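Local coordinates for XisI protein-like (Anabaena variabilis, PDB 2NLV) that is of unknown function but resembles XisI, a protein implicated together with XisF and XisH in site-specific recombination of nitrogen-fixation genes in cyanobacteria, at residues V6-L11 with G88-D93; L11-L16 with L33-E38; Q27-Q32 with G48-N53; W44-W49 with R57-F62; I94-Q99 with T107-A112. All blocks are in the same frame, centred on the assembly; numbering follows the deposited sequence. Where two conformers were deposited one is given.

Contact 1: residues V6-L11 with G88-D93; sequences VKYQEL and GVPRED
Tyr8 is the bump that reaches from helix 2-21 to the loop 88-93, and Val89, Pro90 and Asp93 together shape the hollow that receives its ring. The methyl CG1 of Val89, anti to its own backbone N (chi1 -178°), lies over one face, 4.1 Å above the plane of the Tyr8 ring and displaced toward its rim. The other branch of the same valine, CG2, anti to the carbonyl carbon, meets Leu11 CD1 at 3.6 Å, and the small fork fills the notch between two residues one helical turn apart. At the far end of the ring the phenol oxygen touches Pro90 CD and donates a hydrogen bond of 2.6 Å from Tyr8 OH to Asp93 OD2. That carboxylate oxygen sits in the plane of the ring, at its edge, and accepts on its anti lone pair, with the two planes 70° apart. A water joins Lys7 NZ to Gly88 O at the border. With an alanine in place of Tyr8, the Asp93 carboxylate is likely to lose its hydroxyl mate and a gap to open beneath Val89 CG1. Ile69 of strand 68-74 also touches Tyr8 and Val89. Gly88, with its positive phi, ends helix 80-86 in a Schellman motif, and the loop beyond leads into strand 94-96, completing a beta-alpha-beta crossover from the parallel strand 68-74.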
# COMPACT_ATOMS: atom_id res chain seq x y z
N VAL A 6 -5.06 17.20 9.87
CA VAL A 6 -4.25 17.71 8.78
C VAL A 6 -2.80 17.84 9.18
O VAL A 6 -1.89 17.55 8.41
CB VAL A 6 -4.85 19.02 8.26
CG1 VAL A 6 -3.89 19.76 7.32
CG2 VAL A 6 -6.20 18.73 7.65
N LYS A 7 -2.55 18.25 10.41
CA LYS A 7 -1.18 18.26 10.91
C LYS A 7 -0.50 16.92 10.75
O LYS A 7 0.64 16.80 10.26
CB LYS A 7 -1.12 18.71 12.39
CG LYS A 7 0.26 18.67 13.00
CD LYS A 7 0.18 18.88 14.51
CE LYS A 7 -0.15 20.30 14.89
NZ LYS A 7 -0.14 20.49 16.42
N TYR A 8 -1.17 15.87 11.22
CA TYR A 8 -0.63 14.54 11.15
C TYR A 8 -0.49 14.06 9.72
O TYR A 8 0.48 13.38 9.37
CB TYR A 8 -1.43 13.52 11.96
CG TYR A 8 -1.43 13.74 13.46
CD1 TYR A 8 -0.70 14.74 14.06
CD2 TYR A 8 -2.19 12.91 14.27
CE1 TYR A 8 -0.72 14.88 15.45
CE2 TYR A 8 -2.21 13.11 15.65
CZ TYR A 8 -1.47 14.11 16.20
OH TYR A 8 -1.55 14.31 17.56
N GLN A 9 -1.47 14.32 8.86
CA GLN A 9 -1.35 13.97 7.43
C GLN A 9 -0.07 14.58 6.86
O GLN A 9 0.68 13.91 6.12
CB GLN A 9 -2.58 14.44 6.63
CG GLN A 9 -3.84 13.72 6.99
CD GLN A 9 -5.06 14.32 6.36
OE1 GLN A 9 -5.10 15.50 6.06
NE2 GLN A 9 -6.10 13.49 6.20
N GLU A 10 0.12 15.86 7.08
CA GLU A 10 1.30 16.53 6.51
C GLU A 10 2.60 15.96 7.02
O GLU A 10 3.57 15.72 6.24
CB GLU A 10 1.24 18.02 6.85
CG GLU A 10 0.23 18.74 6.01
CD GLU A 10 0.65 18.79 4.55
OE1 GLU A 10 1.83 19.08 4.28
OE2 GLU A 10 -0.20 18.53 3.69
N LEU A 11 2.68 15.73 8.32
CA LEU A 11 3.88 15.16 8.88
C LEU A 11 4.17 13.79 8.33
O LEU A 11 5.31 13.46 8.01
CB LEU A 11 3.80 15.13 10.41
CG LEU A 11 3.84 16.46 11.13
CD1 LEU A 11 3.62 16.30 12.64
CD2 LEU A 11 5.17 17.18 10.83
N GLY A 88 6.65 16.86 16.70
CA GLY A 88 5.52 17.41 17.43
C GLY A 88 4.34 16.48 17.66
O GLY A 88 3.28 16.92 18.11
N VAL A 89 4.45 15.20 17.31
CA VAL A 89 3.38 14.26 17.54
C VAL A 89 3.43 13.73 18.97
O VAL A 89 4.45 13.18 19.34
CB VAL A 89 3.36 13.10 16.51
CG1 VAL A 89 2.17 12.15 16.77
CG2 VAL A 89 3.25 13.67 15.10
N PRO A 90 2.32 13.86 19.73
CA PRO A 90 2.37 13.23 21.08
C PRO A 90 2.62 11.73 21.02
O PRO A 90 2.03 11.05 20.17
CB PRO A 90 0.96 13.51 21.64
CG PRO A 90 0.37 14.53 20.77
CD PRO A 90 1.00 14.46 19.44
N ARG A 91 3.38 11.17 21.95
CA ARG A 91 3.58 9.69 22.01
C ARG A 91 2.30 8.96 22.08
O ARG A 91 2.07 7.90 21.49
CB ARG A 91 4.35 9.38 23.27
CG ARG A 91 5.74 9.77 23.09
CD ARG A 91 6.55 9.82 24.36
NE ARG A 91 7.93 10.06 23.99
CZ ARG A 91 8.69 9.17 23.35
NH1 ARG A 91 8.24 7.95 23.05
NH2 ARG A 91 9.92 9.50 23.03
N GLU A 92 1.40 9.52 22.84
CA GLU A 92 0.12 8.84 23.01
C GLU A 92 -0.76 8.75 21.74
O GLU A 92 -1.74 7.99 21.67
CB GLU A 92 -0.65 9.45 24.19
CG GLU A 92 -0.98 10.89 24.02
CD GLU A 92 0.09 11.85 24.61
OE1 GLU A 92 1.37 11.58 24.77
OE2 GLU A 92 -0.41 12.95 24.95
N ASP A 93 -0.40 9.54 20.71
CA ASP A 93 -1.11 9.54 19.45
C ASP A 93 -0.40 8.74 18.35
O ASP A 93 -0.78 8.84 17.18
CB ASP A 93 -1.37 10.94 18.90
CG ASP A 93 -2.50 11.66 19.60
OD1 ASP A 93 -3.16 11.04 20.47
OD2 ASP A 93 -2.76 12.83 19.27
O HOH W 1 2.55 19.93 17.13

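Contact 2: residues L11-L16 with L33-E38; sequences LVKKLL and LILDTE
No side-chain ring, amide or carboxylate of the two segments enters the meeting of Leu16 with Leu33 and Leu35; flat groups come from outside, Tyr42 of strand 41-47, which Lys13, Leu16 and Thr37 all touch, and Phe62, which also packs on Leu16. Helix 11-16 runs almost exactly antiparallel to strand 33-36, at 175°, with the axes of these short segments 10.3 Å apart. Across that distance the leucines meet. Leu16 CD1 touches Leu35 CD2 at 4.1 Å as the two side chains slide past each other in opposite directions, while Leu33 CD2, in one of its two conformers, lies near Leu16 CB and the carbonyl oxygen of Leu16. Lys13 lies alongside Leu35, its CG 4.3 Å from Leu35 CD1, and its extended chain (chi2 172°) carries the ammonium to the methyl CG2 of Thr37, which it crosses at about a right angle. The closeness of that last approach is doubtful, since Thr37 was modelled in two conformers. Leu35 N bonds to Asp36 OD2 of the second subunit, and Asp36 OD2 to Leu35 N of that subunit. The helix and strand are thus joined by dispersion and hydrophobic burial, with a lysine whose aliphatic stem packs on Leu35 while its charge is carried to the border.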
# COMPACT_ATOMS: atom_id res chain seq x y z
N LEU A 11 2.68 15.73 8.32
CA LEU A 11 3.88 15.16 8.88
C LEU A 11 4.17 13.79 8.33
O LEU A 11 5.31 13.46 8.01
CB LEU A 11 3.80 15.13 10.41
CG LEU A 11 3.84 16.46 11.13
CD1 LEU A 11 3.62 16.30 12.64
CD2 LEU A 11 5.17 17.18 10.83
N VAL A 12 3.16 12.94 8.20
CA VAL A 12 3.37 11.61 7.67
C VAL A 12 3.83 11.69 6.22
O VAL A 12 4.77 11.00 5.83
CB VAL A 12 2.07 10.75 7.79
CG1 VAL A 12 2.06 9.57 6.85
CG2 VAL A 12 1.81 10.38 9.27
N LYS A 13 3.18 12.53 5.45
CA LYS A 13 3.63 12.66 4.04
C LYS A 13 5.03 13.22 3.92
O LYS A 13 5.82 12.71 3.08
CB LYS A 13 2.65 13.49 3.23
CG LYS A 13 1.26 12.92 3.07
CD LYS A 13 0.35 13.97 2.42
CE LYS A 13 -1.05 13.55 2.39
NZ LYS A 13 -1.82 14.74 1.90
N LYS A 14 5.42 14.17 4.78
CA LYS A 14 6.75 14.73 4.72
C LYS A 14 7.78 13.69 5.08
O LYS A 14 8.83 13.54 4.43
CB LYS A 14 6.85 15.86 5.75
CG LYS A 14 8.28 16.41 6.02
CD LYS A 14 8.26 17.65 6.95
N LEU A 15 7.58 12.94 6.18
CA LEU A 15 8.50 11.86 6.59
C LEU A 15 8.63 10.83 5.50
O LEU A 15 9.75 10.47 5.11
CB LEU A 15 8.07 11.11 7.90
CG LEU A 15 9.00 10.01 8.48
CD1 LEU A 15 8.90 9.85 10.03
CD2 LEU A 15 8.75 8.64 7.81
N LEU A 16 7.50 10.30 5.01
CA LEU A 16 7.60 9.27 3.99
C LEU A 16 8.36 9.74 2.77
O LEU A 16 9.17 9.04 2.18
CB LEU A 16 6.22 8.76 3.52
CG LEU A 16 5.56 7.85 4.53
CD1 LEU A 16 4.17 7.51 4.04
CD2 LEU A 16 6.38 6.56 4.73
N LEU A 33 5.31 6.03 -3.84
CA LEU A 33 4.72 6.73 -2.73
C LEU A 33 3.21 6.61 -2.90
O LEU A 33 2.64 7.07 -3.90
CB LEU A 33 5.14 8.19 -2.75
CG LEU A 33 6.45 8.46 -2.07
CD1 LEU A 33 6.75 9.95 -2.28
CD2 LEU A 33 6.40 8.20 -0.57
N ILE A 34 2.60 5.89 -1.99
CA ILE A 34 1.19 5.53 -2.06
C ILE A 34 0.50 6.32 -0.96
O ILE A 34 0.55 5.91 0.22
CB ILE A 34 0.96 4.02 -1.91
CG1 ILE A 34 1.76 3.23 -2.95
CG2 ILE A 34 -0.53 3.71 -2.03
CD1 ILE A 34 1.62 1.80 -2.95
N LEU A 35 -0.14 7.40 -1.33
CA LEU A 35 -0.70 8.32 -0.37
C LEU A 35 -2.18 8.45 -0.64
O LEU A 35 -2.60 9.08 -1.61
CB LEU A 35 0.00 9.70 -0.40
CG LEU A 35 1.56 9.69 -0.44
CD1 LEU A 35 2.15 11.03 -0.71
CD2 LEU A 35 2.13 9.04 0.85
N ASP A 36 -2.99 7.81 0.19
CA ASP A 36 -4.46 7.95 0.17
C ASP A 36 -4.91 8.83 1.32
O ASP A 36 -4.96 8.40 2.45
CB ASP A 36 -5.05 6.57 0.19
CG ASP A 36 -6.54 6.58 0.23
OD1 ASP A 36 -7.18 7.66 0.38
OD2 ASP A 36 -7.07 5.48 0.01
N THR A 37 -5.21 10.09 1.02
CA THR A 37 -5.58 11.04 2.05
C THR A 37 -7.05 11.00 2.42
O THR A 37 -7.45 11.57 3.42
CB THR A 37 -5.29 12.47 1.62
OG1 THR A 37 -5.89 12.70 0.35
CG2 THR A 37 -3.77 12.66 1.54
N GLU A 38 -7.85 10.35 1.60
CA GLU A 38 -9.27 10.15 1.96
C GLU A 38 -9.45 9.08 3.03
O GLU A 38 -10.24 9.21 3.95
CB GLU A 38 -10.11 9.82 0.74
CG GLU A 38 -10.17 10.98 -0.24
CD GLU A 38 -10.74 12.27 0.34

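Contact 3: residues Q27-Q32 with G48-N53; sequences QDVEVQ and GWQGLN
An antiparallel, non-hydrogen-bonded pair, Val29 with Gly48, places the start of strand 29-36 beside the corner that leads from strand 41-47 into the hairpin of strands 49-50 and 53-65. The two CA atoms, of Val29 and Gly48, come within 4.3 Å. Glycine suits this corner, because a beta carbon on Gly48 would collide with the Asp28 carbonyl oxygen. That oxygen takes the one direct bond between the segments, from Trp49 N at 3.2 Å, with an angle of 165° at the hydrogen and the donor tilted out of the carbonyl plane. Val29 CG2 rests against Trp49 O and Gln50 CG. Farther out, a water links Asp28 OD2 to Gly51 N. The indole nitrogen of Trp49 is engaged by Gly97 O of the second subunit. Beyond it the hairpin closes in a type II' turn, where Gln50 O is gripped from opposite faces of its plane by Asn53 N, at 2.9 Å, and Asn53 ND2.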
# COMPACT_ATOMS: atom_id res chain seq x y z
N GLN A 27 17.47 1.27 -11.04
CA GLN A 27 16.51 1.82 -12.02
C GLN A 27 15.38 0.82 -12.42
O GLN A 27 14.31 1.23 -12.87
CB GLN A 27 17.26 2.28 -13.28
N ASP A 28 15.62 -0.48 -12.23
CA ASP A 28 14.58 -1.51 -12.47
C ASP A 28 13.61 -1.70 -11.31
O ASP A 28 12.73 -2.61 -11.37
CB ASP A 28 15.27 -2.84 -12.77
CG ASP A 28 16.13 -2.79 -14.05
OD1 ASP A 28 15.71 -2.14 -15.02
OD2 ASP A 28 17.23 -3.40 -14.09
N VAL A 29 13.81 -0.89 -10.25
CA VAL A 29 12.91 -0.91 -9.13
C VAL A 29 12.31 0.48 -8.92
O VAL A 29 13.02 1.44 -8.69
CB VAL A 29 13.60 -1.47 -7.87
CG1 VAL A 29 12.73 -1.35 -6.66
CG2 VAL A 29 13.93 -3.00 -8.11
N GLU A 30 11.00 0.59 -9.02
CA GLU A 30 10.31 1.82 -8.76
C GLU A 30 10.28 2.09 -7.25
O GLU A 30 10.30 1.14 -6.42
CB GLU A 30 8.86 1.75 -9.26
CG GLU A 30 8.75 1.60 -10.77
CD GLU A 30 7.31 1.46 -11.23
OE1 GLU A 30 6.45 0.96 -10.44
OE2 GLU A 30 7.05 1.88 -12.38
N VAL A 31 10.28 3.38 -6.92
CA VAL A 31 9.89 3.86 -5.60
C VAL A 31 8.47 4.40 -5.69
O VAL A 31 8.21 5.41 -6.37
CB VAL A 31 10.82 5.02 -5.23
CG1 VAL A 31 10.24 5.80 -4.04
CG2 VAL A 31 12.22 4.54 -5.04
N GLN A 32 7.56 3.73 -5.02
CA GLN A 32 6.18 4.12 -5.01
C GLN A 32 5.83 4.82 -3.72
O GLN A 32 6.00 4.26 -2.63
CB GLN A 32 5.24 2.94 -5.20
CG GLN A 32 5.47 2.17 -6.50
CD GLN A 32 4.31 1.28 -6.86
OE1 GLN A 32 3.35 1.12 -6.10
NE2 GLN A 32 4.37 0.70 -8.08
N GLY A 48 9.46 -3.86 -8.45
CA GLY A 48 10.14 -4.10 -9.71
C GLY A 48 10.79 -5.44 -9.77
O GLY A 48 10.27 -6.41 -9.22
N TRP A 49 11.94 -5.53 -10.42
CA TRP A 49 12.65 -6.75 -10.70
C TRP A 49 14.14 -6.50 -10.52
O TRP A 49 14.67 -5.45 -10.89
CB TRP A 49 12.33 -7.25 -12.11
CG TRP A 49 10.95 -7.64 -12.23
CD1 TRP A 49 9.88 -6.82 -12.53
CD2 TRP A 49 10.40 -8.92 -11.95
NE1 TRP A 49 8.73 -7.52 -12.46
CE2 TRP A 49 8.99 -8.80 -12.09
CE3 TRP A 49 10.95 -10.15 -11.61
CZ2 TRP A 49 8.15 -9.87 -11.94
CZ3 TRP A 49 10.10 -11.20 -11.44
CH2 TRP A 49 8.70 -11.05 -11.60
N GLN A 50 14.77 -7.51 -9.93
CA GLN A 50 16.24 -7.62 -9.95
C GLN A 50 16.52 -8.90 -10.66
O GLN A 50 16.37 -9.99 -10.11
CB GLN A 50 16.76 -7.70 -8.51
CG GLN A 50 16.73 -6.30 -7.79
CD GLN A 50 17.08 -6.28 -6.26
OE1 GLN A 50 16.91 -5.23 -5.62
NE2 GLN A 50 17.56 -7.41 -5.69
N GLY A 51 16.82 -8.81 -11.95
CA GLY A 51 16.84 -10.01 -12.74
C GLY A 51 15.51 -10.71 -12.67
O GLY A 51 14.50 -10.04 -12.89
N LEU A 52 15.43 -12.02 -12.43
CA LEU A 52 14.21 -12.75 -12.31
C LEU A 52 13.65 -12.76 -10.90
O LEU A 52 12.67 -13.44 -10.67
CB LEU A 52 14.42 -14.19 -12.81
CG LEU A 52 14.89 -14.31 -14.26
CD1 LEU A 52 15.12 -15.82 -14.55
CD2 LEU A 52 13.92 -13.62 -15.24
N ASN A 53 14.23 -11.97 -10.01
CA ASN A 53 13.70 -11.84 -8.66
C ASN A 53 12.72 -10.71 -8.52
O ASN A 53 13.08 -9.58 -8.81
CB ASN A 53 14.84 -11.60 -7.67
CG ASN A 53 15.88 -12.70 -7.76
OD1 ASN A 53 15.67 -13.83 -7.32
ND2 ASN A 53 16.98 -12.40 -8.45
O HOH W 2 17.31 -6.52 -13.39

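Contact 4: residues W44-W49 with R57-F62; sequences WMNVGW and RCVIHF
Trp44 and Asn46 carry the backbone bonds that bind strand 41-47 to the antiparallel strand 53-65. Trp44 N donates to Ile60 O at 3.0 Å, and Trp44 O receives Val59 N at 2.8 Å. Asn46 and Arg57 exchange two backbone bonds, Asn46 N to Arg57 O at 2.9 Å and Arg57 N to Asn46 O. Between these two pairs, Met45 faces Cys58 as a non-hydrogen-bonded pair, and Met45 CA makes a C-H...O contact of 3.2 Å with Arg57 O. Val59 and Ile60 together stand opposite the single residue Trp44, which is a classic beta bulge, and the chain turns a corner there within the curled sheet of this XisI-like fold.

Among the apolar contacts, the bulge presents Val59 to the indole. Its CB makes a CH-pi contact over one face of the six-membered ring of Trp44, 4.0 Å from the centroid, and Val59 CG1 touches Trp44 CZ3 at 3.6 Å. The ring reaches this place because its CG stands anti to the backbone N (chi1 166°). Val59 CG2 packs beside Asn46 OD1. On the face of Met45 and Cys58, the selenomethionine Met45 packs its CG on Cys58 CB at 4.0 Å.

The polar side-chain contact is slighter. Asn46 OD1 lies at the edge of the Arg57 guanidinium, where NH1 offers a weak, bent bond that is doubtful because Arg57 has two conformers. Asn46 ND2 is held by Asp23.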
# COMPACT_ATOMS: atom_id res chain seq x y z
N TRP A 44 5.44 3.76 1.56
CA TRP A 44 6.56 3.77 0.64
C TRP A 44 6.89 2.34 0.30
O TRP A 44 7.20 1.55 1.17
CB TRP A 44 7.75 4.46 1.23
CG TRP A 44 9.04 4.16 0.41
CD1 TRP A 44 9.12 3.84 -0.93
CD2 TRP A 44 10.33 4.11 0.91
NE1 TRP A 44 10.43 3.59 -1.28
CE2 TRP A 44 11.20 3.78 -0.16
CE3 TRP A 44 10.86 4.35 2.14
CZ2 TRP A 44 12.58 3.64 0.02
CZ3 TRP A 44 12.28 4.21 2.30
CH2 TRP A 44 13.08 3.86 1.27
N MSE A 45 6.75 2.00 -0.96
CA MSE A 45 7.09 0.66 -1.49
C MSE A 45 8.18 0.66 -2.52
O MSE A 45 8.45 1.68 -3.21
CB MSE A 45 5.89 -0.04 -2.15
CG MSE A 45 4.72 -0.36 -1.25
SE MSE A 45 3.59 -1.64 -2.11
CE MSE A 45 4.79 -3.16 -1.97
N ASN A 46 8.86 -0.45 -2.67
CA ASN A 46 9.73 -0.68 -3.82
C ASN A 46 9.09 -1.78 -4.64
O ASN A 46 8.69 -2.79 -4.10
CB ASN A 46 11.12 -1.16 -3.41
CG ASN A 46 11.91 -0.13 -2.66
OD1 ASN A 46 12.60 -0.48 -1.68
ND2 ASN A 46 11.85 1.09 -3.11
N VAL A 47 8.94 -1.56 -5.94
CA VAL A 47 8.26 -2.47 -6.82
C VAL A 47 9.02 -2.64 -8.13
O VAL A 47 9.26 -1.67 -8.84
CB VAL A 47 6.82 -2.00 -7.15
CG1 VAL A 47 6.12 -2.95 -8.11
CG2 VAL A 47 5.96 -1.84 -5.87
N GLY A 48 9.46 -3.86 -8.45
CA GLY A 48 10.14 -4.10 -9.71
C GLY A 48 10.79 -5.44 -9.77
O GLY A 48 10.27 -6.41 -9.22
N TRP A 49 11.94 -5.53 -10.42
CA TRP A 49 12.65 -6.75 -10.70
C TRP A 49 14.14 -6.50 -10.52
O TRP A 49 14.67 -5.45 -10.89
CB TRP A 49 12.33 -7.25 -12.11
CG TRP A 49 10.95 -7.64 -12.23
CD1 TRP A 49 9.88 -6.82 -12.53
CD2 TRP A 49 10.40 -8.92 -11.95
NE1 TRP A 49 8.73 -7.52 -12.46
CE2 TRP A 49 8.99 -8.80 -12.09
CE3 TRP A 49 10.95 -10.15 -11.61
CZ2 TRP A 49 8.15 -9.87 -11.94
CZ3 TRP A 49 10.10 -11.20 -11.44
CH2 TRP A 49 8.70 -11.05 -11.60
N ARG A 57 7.86 -4.80 -1.94
CA ARG A 57 8.00 -4.67 -0.51
C ARG A 57 7.63 -3.30 -0.07
O ARG A 57 7.88 -2.33 -0.75
CB ARG A 57 9.41 -4.99 -0.09
CG ARG A 57 10.42 -4.15 -0.77
CD ARG A 57 11.80 -4.74 -0.60
NE ARG A 57 12.30 -4.56 0.76
CZ ARG A 57 13.02 -3.51 1.19
NH1 ARG A 57 13.32 -2.48 0.40
NH2 ARG A 57 13.42 -3.47 2.45
N CYS A 58 7.00 -3.26 1.07
CA CYS A 58 6.66 -2.04 1.71
C CYS A 58 7.70 -1.72 2.76
O CYS A 58 7.87 -2.49 3.68
CB CYS A 58 5.27 -2.12 2.32
SG CYS A 58 4.85 -0.51 3.12
N VAL A 59 8.40 -0.60 2.58
CA VAL A 59 9.45 -0.22 3.49
C VAL A 59 8.90 0.43 4.77
O VAL A 59 9.31 0.11 5.83
CB VAL A 59 10.48 0.68 2.83
CG1 VAL A 59 11.64 0.96 3.82
CG2 VAL A 59 10.96 0.03 1.49
N ILE A 60 7.98 1.37 4.62
CA ILE A 60 7.23 1.93 5.75
C ILE A 60 5.79 2.13 5.36
O ILE A 60 5.46 2.45 4.22
CB ILE A 60 7.76 3.28 6.24
CG1 ILE A 60 9.22 3.19 6.64
CG2 ILE A 60 6.89 3.78 7.44
CD1 ILE A 60 9.81 4.50 7.08
N HIS A 61 4.93 1.95 6.35
CA HIS A 61 3.48 2.18 6.18
C HIS A 61 2.96 2.86 7.44
O HIS A 61 3.17 2.37 8.55
CB HIS A 61 2.82 0.83 5.98
CG HIS A 61 1.33 0.82 5.83
ND1 HIS A 61 0.69 -0.26 5.26
CD2 HIS A 61 0.34 1.69 6.17
CE1 HIS A 61 -0.62 -0.05 5.24
NE2 HIS A 61 -0.87 1.11 5.80
N PHE A 62 2.28 4.01 7.25
CA PHE A 62 1.50 4.69 8.30
C PHE A 62 0.04 4.75 7.93
O PHE A 62 -0.27 5.07 6.78
CB PHE A 62 1.96 6.12 8.44
CG PHE A 62 3.33 6.29 8.95
CD1 PHE A 62 3.60 6.18 10.30
CD2 PHE A 62 4.32 6.74 8.09
CE1 PHE A 62 4.91 6.44 10.80
CE2 PHE A 62 5.62 7.00 8.58
CZ PHE A 62 5.85 6.84 9.91

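Contact 5: residues I94-Q99 with T107-A112; sequences IVLGLQ and TDYGVA
Gly110 N donates a backbone hydrogen bond of 2.7 Å to Ile94 O, bent to 132° at the hydrogen, and this draws the C-terminal segment 107-112 against strand 94-96. Its companion link is a water, which accepts from Leu96 N and donates to Gly110 O and Thr107 OG1. A beta carbon on Gly110 would press closely on Ile94 O. Tyr109 supplies most of the side-chain packing. Its CB lies 3.2 Å from Ile94 O, and with CG anti to the carbonyl carbon (chi1 -55°) the ring settles between two residues of the strand: Tyr109 CD1 meets Ile94 CB at 4.0 Å, and Tyr109 CD2 meets Leu96 CD1 at 3.7 Å. Ile94 runs beside the tyrosine in the same direction, whereas Leu96 approaches it aslant. Thr107 CG2 extends the Leu96 contact, and its OG1 accepts from Tyr109 N in an ST turn as well as bonding to Arg104 O. Val95 CG2 rests on Val111 C at 3.6 Å. Replacing Tyr109 with a serine would probably open a gap between Ile94 and Leu96 and cost Glu82 its phenol partner. That glutamate belongs to helix 80-86, whose Leu84 and Val85 also pack on Ile94, while strand 68-74 runs parallel to 94-96 and its Lys68 bonds to the carbonyl oxygen of Val111 and to the C-terminal carboxylate of Ala112.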
# COMPACT_ATOMS: atom_id res chain seq x y z
N ILE A 94 0.59 7.96 18.76
CA ILE A 94 1.24 6.98 17.88
C ILE A 94 0.91 5.57 18.37
O ILE A 94 1.01 5.31 19.57
CB ILE A 94 2.75 7.24 17.85
CG1 ILE A 94 2.99 8.59 17.20
CG2 ILE A 94 3.43 6.17 16.99
CD1 ILE A 94 4.40 9.14 17.50
N VAL A 95 0.46 4.71 17.49
CA VAL A 95 0.18 3.33 17.82
C VAL A 95 1.14 2.45 17.08
O VAL A 95 1.22 2.56 15.82
CB VAL A 95 -1.29 2.95 17.55
CG1 VAL A 95 -1.57 1.45 17.93
CG2 VAL A 95 -2.28 3.89 18.30
N LEU A 96 1.85 1.56 17.77
CA LEU A 96 2.74 0.63 17.12
C LEU A 96 1.99 -0.58 16.61
O LEU A 96 1.91 -1.61 17.26
CB LEU A 96 3.88 0.26 18.05
CG LEU A 96 4.77 1.41 18.50
CD1 LEU A 96 5.93 0.82 19.36
CD2 LEU A 96 5.35 2.17 17.31
N GLY A 97 1.35 -0.43 15.47
CA GLY A 97 0.58 -1.50 14.83
C GLY A 97 1.45 -2.69 14.50
O GLY A 97 0.99 -3.83 14.55
N LEU A 98 2.75 -2.47 14.29
CA LEU A 98 3.70 -3.52 14.05
C LEU A 98 4.15 -4.28 15.31
O LEU A 98 4.96 -5.21 15.19
CB LEU A 98 4.89 -2.98 13.22
CG LEU A 98 5.90 -2.10 13.91
CD1 LEU A 98 6.85 -1.56 12.79
CD2 LEU A 98 5.43 -0.98 14.87
N GLN A 99 3.66 -3.89 16.50
CA GLN A 99 3.79 -4.64 17.76
C GLN A 99 2.46 -5.32 18.04
O GLN A 99 1.40 -4.87 17.60
CB GLN A 99 4.13 -3.69 18.89
CG GLN A 99 5.59 -3.19 18.94
CD GLN A 99 6.64 -4.29 18.86
OE1 GLN A 99 6.46 -5.41 19.36
NE2 GLN A 99 7.77 -3.95 18.26
N THR A 107 4.10 0.04 25.75
CA THR A 107 5.12 0.71 24.94
C THR A 107 5.26 2.16 25.39
O THR A 107 4.48 2.71 26.18
CB THR A 107 4.76 0.66 23.42
OG1 THR A 107 3.58 1.46 23.15
CG2 THR A 107 4.60 -0.73 22.98
N ASP A 108 6.21 2.83 24.73
CA ASP A 108 6.41 4.25 24.94
C ASP A 108 5.33 5.11 24.29
O ASP A 108 5.24 6.34 24.55
CB ASP A 108 7.82 4.66 24.47
CG ASP A 108 8.93 4.21 25.39
OD1 ASP A 108 8.69 4.03 26.59
OD2 ASP A 108 10.07 4.05 24.88
N TYR A 109 4.49 4.50 23.46
CA TYR A 109 3.55 5.25 22.63
C TYR A 109 2.14 5.04 23.10
O TYR A 109 1.90 5.15 24.31
CB TYR A 109 3.80 4.89 21.17
CG TYR A 109 5.23 5.14 20.83
CD1 TYR A 109 5.67 6.44 20.49
CD2 TYR A 109 6.19 4.11 20.92
CE1 TYR A 109 7.00 6.68 20.24
CE2 TYR A 109 7.55 4.37 20.63
CZ TYR A 109 7.91 5.66 20.31
OH TYR A 109 9.27 5.97 20.10
N GLY A 110 1.18 4.77 22.20
CA GLY A 110 -0.22 4.81 22.53
C GLY A 110 -1.00 3.60 22.11
O GLY A 110 -0.45 2.63 21.60
N VAL A 111 -2.31 3.68 22.35
CA VAL A 111 -3.21 2.62 21.97
C VAL A 111 -4.36 3.25 21.23
O VAL A 111 -4.54 4.46 21.25
CB VAL A 111 -3.75 1.87 23.19
CG1 VAL A 111 -2.61 1.15 23.89
CG2 VAL A 111 -4.53 2.82 24.14
N ALA A 112 -5.20 2.45 20.59
CA ALA A 112 -6.45 2.99 20.00
C ALA A 112 -7.32 3.71 21.10
O ALA A 112 -7.82 4.84 21.02
CB ALA A 112 -7.18 1.77 19.29
OXT ALA A 112 -7.49 3.29 22.23
O HOH W 3 1.84 1.52 20.67

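How the contacts relate
Read together, the five contacts show how one curled sheet is built from strand pairs and then overlaid by helix and tail. Contacts 1 and 2 are successive grips of helix 2-21 and share Leu11. Contact 2 leans on contact 4, where Val12 CG1 lies 3.8 Å from Phe62 CB. Contacts 3 and 4 share Gly48 and Trp49, and between them Glu30 N and Val47 O come within 2.9 Å, probably a hydrogen bond. Contact 5 adjoins contact 1, with Val89 CG1 3.7 Å from Ile94 CG1, yet its centre is about 32 Å from that of contact 3. Across the dimer that gap closes, since Trp49 bonds to Gly97 of the second subunit.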